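Local structure of hydrolase, HD family (Bacillus thuringiensis serovar konkukian, 3DJB) at residues K3-I17 with F49-A61. The protein probably acts as a metal-dependent hydrolase of the HD superfamily, an all-helical protein that binds a magnesium ion. The protein carries 3 engineered substitutions. Residues are numbered along the deposited sequence; the frame is centred on the assembly and turned at random.
Sequences KQEKIEKTITFVKHI and FIIEMAALLHDVA
Residues 3-17 and 49-55 form two helices that run nearly parallel, at 7°, their axes 10.2 Å apart at closest approach, and the partnership continues past Leu56 to Val60; no hydrogen bond crosses, so the match rests almost wholly on side-chain packing. At the amino-terminal end Lys3 lies across the ring of Phe49: its CG sits over the ring centre, 3.7 Å from the centroid, as a CH-pi contact, and the chain then bends to carry NZ toward the CD1-CE1 side of the ring, in an off-centre cation-pi contact. Met53 CG lies over the opposite face, offset toward the rim, so the ring has a neighbour on each face, while Lys6 CB approaches its edge. With CG1 anti to the backbone N (chi1 -172°), Ile7 brings CD1 against Glu52 OE1 and, on another side, to 4.0 Å from Leu56 CD1. The other carboxylate oxygen of Glu52 is paired with Arg48. One turn on, the bent selenomethionine Met53 lays its end against Thr10, CE lying 3.4 Å from OG1, a hydroxyl that is hydrogen-bonded to Trp79. Leu56 CD2 touches both Thr10 CG2 and Ile11 CG1, each 3.6 Å from it. Leu57 CD2 meets Val14 CG2 and also the edge of the Phe13 ring, lying in its plane 3.7 Å from CD1. Val14 CG2 also stands 3.8 Å from Val60 CG2. This largely apolar seam illustrates how the amino-terminal helix 3-17 can be packed along the segment that supplies His58 and Asp59, magnesium ligands with His29 and Asp122. Helix 73-82 flanks the seam through Trp79, stacked on Phe13, and through Leu80 against Met53 and Leu57; helix 27-41 receives Glu52 and Asp59, helix 87-96 touches Phe49, Ile50 and Ala54, and helix 113-123 touches Ile51 and Ala55.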
# COMPACT_ATOMS: atom_id res chain seq x y z
N LYS A 3 -10.42 -37.51 9.70
CA LYS A 3 -9.40 -36.46 9.69
C LYS A 3 -9.98 -35.07 9.47
O LYS A 3 -9.68 -34.14 10.22
CB LYS A 3 -8.35 -36.78 8.61
CG LYS A 3 -7.18 -37.59 9.16
CD LYS A 3 -6.58 -38.55 8.13
CE LYS A 3 -5.24 -39.10 8.62
NZ LYS A 3 -5.28 -39.44 10.08
N GLN A 4 -10.83 -34.94 8.45
CA GLN A 4 -11.46 -33.67 8.14
C GLN A 4 -12.18 -33.13 9.36
O GLN A 4 -12.28 -31.93 9.54
CB GLN A 4 -12.46 -33.82 6.99
CG GLN A 4 -13.14 -32.51 6.55
CD GLN A 4 -12.18 -31.54 5.87
OE1 GLN A 4 -11.38 -31.92 5.01
NE2 GLN A 4 -12.29 -30.27 6.24
N GLU A 5 -12.69 -34.01 10.19
CA GLU A 5 -13.38 -33.52 11.38
C GLU A 5 -12.34 -32.98 12.36
O GLU A 5 -12.66 -32.16 13.22
CB GLU A 5 -14.22 -34.62 12.03
CG GLU A 5 -15.40 -35.10 11.16
CD GLU A 5 -16.33 -36.07 11.87
OE1 GLU A 5 -16.88 -35.71 12.95
OE2 GLU A 5 -16.53 -37.20 11.36
N LYS A 6 -11.10 -33.42 12.20
CA LYS A 6 -10.02 -32.97 13.08
C LYS A 6 -9.46 -31.66 12.53
O LYS A 6 -9.38 -30.65 13.24
CB LYS A 6 -8.94 -34.05 13.16
CG LYS A 6 -9.50 -35.39 13.63
CD LYS A 6 -8.43 -36.44 13.97
CE LYS A 6 -9.09 -37.73 14.49
NZ LYS A 6 -8.13 -38.84 14.75
N ILE A 7 -9.10 -31.67 11.26
CA ILE A 7 -8.59 -30.48 10.61
C ILE A 7 -9.65 -29.40 10.84
O ILE A 7 -9.35 -28.22 10.84
CB ILE A 7 -8.36 -30.72 9.09
CG1 ILE A 7 -7.64 -29.54 8.45
CG2 ILE A 7 -9.67 -30.88 8.37
CD1 ILE A 7 -8.56 -28.48 7.88
N GLU A 8 -10.91 -29.81 11.05
CA GLU A 8 -11.97 -28.84 11.29
C GLU A 8 -11.96 -28.31 12.72
O GLU A 8 -12.00 -27.10 12.93
CB GLU A 8 -13.36 -29.44 11.03
CG GLU A 8 -13.87 -29.27 9.60
CD GLU A 8 -15.37 -29.54 9.48
OE1 GLU A 8 -15.88 -29.57 8.33
OE2 GLU A 8 -16.04 -29.70 10.53
N LYS A 9 -11.91 -29.21 13.70
CA LYS A 9 -11.94 -28.79 15.09
C LYS A 9 -10.68 -28.05 15.48
O LYS A 9 -10.67 -27.25 16.43
CB LYS A 9 -12.13 -30.00 16.00
CG LYS A 9 -12.85 -29.65 17.28
CD LYS A 9 -14.34 -29.44 17.03
CE LYS A 9 -15.00 -28.67 18.17
NZ LYS A 9 -14.71 -27.20 18.12
N THR A 10 -9.61 -28.33 14.74
CA THR A 10 -8.32 -27.69 14.97
C THR A 10 -8.47 -26.22 14.49
O THR A 10 -7.88 -25.31 15.08
CB THR A 10 -7.20 -28.49 14.21
OG1 THR A 10 -5.96 -28.43 14.93
CG2 THR A 10 -7.01 -27.95 12.81
N ILE A 11 -9.28 -26.01 13.45
CA ILE A 11 -9.56 -24.67 12.90
C ILE A 11 -10.25 -23.87 13.98
O ILE A 11 -10.27 -22.64 13.96
CB ILE A 11 -10.53 -24.72 11.69
CG1 ILE A 11 -9.83 -25.33 10.49
CG2 ILE A 11 -11.06 -23.32 11.35
CD1 ILE A 11 -10.72 -25.46 9.28
N THR A 12 -10.85 -24.59 14.91
CA THR A 12 -11.52 -23.94 15.99
C THR A 12 -10.50 -23.74 17.08
O THR A 12 -10.53 -22.73 17.78
CB THR A 12 -12.69 -24.79 16.49
OG1 THR A 12 -13.64 -24.98 15.42
CG2 THR A 12 -13.38 -24.10 17.66
N PHE A 13 -9.57 -24.68 17.21
CA PHE A 13 -8.53 -24.58 18.24
C PHE A 13 -7.68 -23.31 18.10
O PHE A 13 -7.36 -22.65 19.10
CB PHE A 13 -7.63 -25.81 18.20
CG PHE A 13 -6.48 -25.76 19.17
CD1 PHE A 13 -5.18 -25.57 18.72
CD2 PHE A 13 -6.70 -25.93 20.54
CE1 PHE A 13 -4.10 -25.55 19.61
CE2 PHE A 13 -5.63 -25.90 21.44
CZ PHE A 13 -4.33 -25.72 20.97
N VAL A 14 -7.32 -22.97 16.87
CA VAL A 14 -6.52 -21.79 16.61
C VAL A 14 -7.42 -20.56 16.66
O VAL A 14 -7.08 -19.56 17.28
CB VAL A 14 -5.83 -21.88 15.25
CG1 VAL A 14 -5.04 -20.63 14.96
CG2 VAL A 14 -4.93 -23.09 15.22
N LYS A 15 -8.58 -20.65 16.03
CA LYS A 15 -9.52 -19.53 16.01
C LYS A 15 -9.83 -19.02 17.42
O LYS A 15 -10.09 -17.82 17.61
CB LYS A 15 -10.81 -19.94 15.31
CG LYS A 15 -10.75 -19.81 13.79
CD LYS A 15 -10.64 -18.36 13.37
CE LYS A 15 -11.70 -18.01 12.33
NZ LYS A 15 -11.80 -16.55 12.03
N HIS A 16 -9.79 -19.92 18.39
CA HIS A 16 -10.07 -19.57 19.78
C HIS A 16 -8.87 -19.00 20.51
O HIS A 16 -8.91 -17.87 21.01
CB HIS A 16 -10.59 -20.81 20.53
CG HIS A 16 -12.01 -20.68 21.00
ND1 HIS A 16 -13.08 -20.59 20.13
CD2 HIS A 16 -12.54 -20.60 22.24
CE1 HIS A 16 -14.20 -20.46 20.81
NE2 HIS A 16 -13.90 -20.46 22.10
N ILE A 17 -7.79 -19.77 20.58
CA ILE A 17 -6.59 -19.33 21.27
C ILE A 17 -6.18 -17.92 20.84
O ILE A 17 -5.53 -17.20 21.59
CB ILE A 17 -5.41 -20.31 21.03
CG1 ILE A 17 -4.28 -20.01 22.00
CG2 ILE A 17 -4.91 -20.19 19.60
CD1 ILE A 17 -4.67 -20.19 23.45
N PHE A 49 -3.37 -34.05 5.06
CA PHE A 49 -3.58 -33.89 6.50
C PHE A 49 -2.40 -33.31 7.25
O PHE A 49 -2.55 -32.39 8.04
CB PHE A 49 -3.92 -35.21 7.14
CG PHE A 49 -4.24 -35.10 8.59
CD1 PHE A 49 -3.50 -35.79 9.54
CD2 PHE A 49 -5.37 -34.39 9.01
CE1 PHE A 49 -3.88 -35.80 10.89
CE2 PHE A 49 -5.76 -34.38 10.35
CZ PHE A 49 -5.01 -35.10 11.30
N ILE A 50 -1.21 -33.87 7.04
CA ILE A 50 -0.05 -33.35 7.73
C ILE A 50 0.14 -31.91 7.29
O ILE A 50 0.16 -31.02 8.13
CB ILE A 50 1.24 -34.18 7.46
CG1 ILE A 50 1.25 -35.44 8.33
CG2 ILE A 50 2.47 -33.38 7.82
CD1 ILE A 50 2.39 -36.38 8.04
N ILE A 51 0.25 -31.69 5.99
CA ILE A 51 0.44 -30.34 5.48
C ILE A 51 -0.55 -29.36 6.13
O ILE A 51 -0.13 -28.33 6.67
CB ILE A 51 0.29 -30.29 3.94
CG1 ILE A 51 1.42 -31.08 3.30
CG2 ILE A 51 0.33 -28.86 3.46
CD1 ILE A 51 1.31 -31.20 1.79
N GLU A 52 -1.84 -29.70 6.09
CA GLU A 52 -2.86 -28.84 6.68
C GLU A 52 -2.69 -28.64 8.18
O GLU A 52 -2.61 -27.51 8.65
CB GLU A 52 -4.25 -29.42 6.44
CG GLU A 52 -4.64 -29.46 5.01
CD GLU A 52 -6.11 -29.77 4.84
OE1 GLU A 52 -6.94 -28.97 5.32
OE2 GLU A 52 -6.43 -30.81 4.24
N MSE A 53 -2.64 -29.74 8.92
CA MSE A 53 -2.46 -29.63 10.36
C MSE A 53 -1.24 -28.79 10.70
O MSE A 53 -1.24 -28.04 11.69
CB MSE A 53 -2.31 -31.01 11.00
CG MSE A 53 -3.59 -31.78 11.07
SE MSE A 53 -4.93 -30.79 12.06
CE MSE A 53 -4.33 -31.18 13.86
N ALA A 54 -0.20 -28.89 9.87
CA ALA A 54 1.01 -28.14 10.13
C ALA A 54 0.80 -26.66 9.86
O ALA A 54 0.95 -25.83 10.77
CB ALA A 54 2.16 -28.68 9.31
N ALA A 55 0.43 -26.32 8.63
CA ALA A 55 0.22 -24.92 8.26
C ALA A 55 -0.71 -24.21 9.23
O ALA A 55 -0.57 -23.02 9.47
CB ALA A 55 -0.36 -24.86 6.87
N LEU A 56 -1.66 -24.96 9.78
CA LEU A 56 -2.65 -24.44 10.70
C LEU A 56 -2.16 -24.21 12.13
O LEU A 56 -2.86 -23.55 12.90
CB LEU A 56 -3.84 -25.39 10.76
CG LEU A 56 -5.15 -25.03 10.05
CD1 LEU A 56 -5.50 -26.10 9.01
CD2 LEU A 56 -6.26 -24.93 11.09
N LEU A 57 -0.99 -24.73 12.48
CA LEU A 57 -0.50 -24.56 13.85
C LEU A 57 0.92 -24.00 13.99
O LEU A 57 1.43 -23.88 15.12
CB LEU A 57 -0.63 -25.90 14.61
CG LEU A 57 -2.03 -26.49 14.86
CD1 LEU A 57 -1.92 -27.92 15.34
CD2 LEU A 57 -2.78 -25.65 15.88
N HIS A 58 1.55 -23.64 12.87
CA HIS A 58 2.92 -23.08 12.88
C HIS A 58 2.97 -21.77 13.65
O HIS A 58 3.97 -21.41 14.26
CB HIS A 58 3.44 -22.86 11.43
CG HIS A 58 2.77 -21.74 10.67
ND1 HIS A 58 1.40 -21.67 10.49
CD2 HIS A 58 3.28 -20.69 9.98
CE1 HIS A 58 1.10 -20.62 9.73
NE2 HIS A 58 2.23 -20.02 9.40
N ASP A 59 1.84 -21.08 13.62
CA ASP A 59 1.71 -19.81 14.29
C ASP A 59 1.40 -19.91 15.77
O ASP A 59 1.73 -19.00 16.53
CB ASP A 59 0.63 -18.99 13.58
CG ASP A 59 1.20 -18.08 12.51
OD1 ASP A 59 2.11 -18.50 11.77
OD2 ASP A 59 0.74 -16.93 12.41
N VAL A 60 0.79 -21.00 16.19
CA VAL A 60 0.43 -21.17 17.60
C VAL A 60 1.63 -21.47 18.49
O VAL A 60 1.55 -21.35 19.71
CB VAL A 60 -0.63 -22.26 17.74
CG1 VAL A 60 -0.97 -22.48 19.20
CG2 VAL A 60 -1.86 -21.82 16.99
N ALA A 61 2.74 -21.83 17.88
CA ALA A 61 3.94 -22.10 18.66
C ALA A 61 4.86 -20.88 18.61
O ALA A 61 5.65 -20.65 19.53
CB ALA A 61 4.64 -23.33 18.11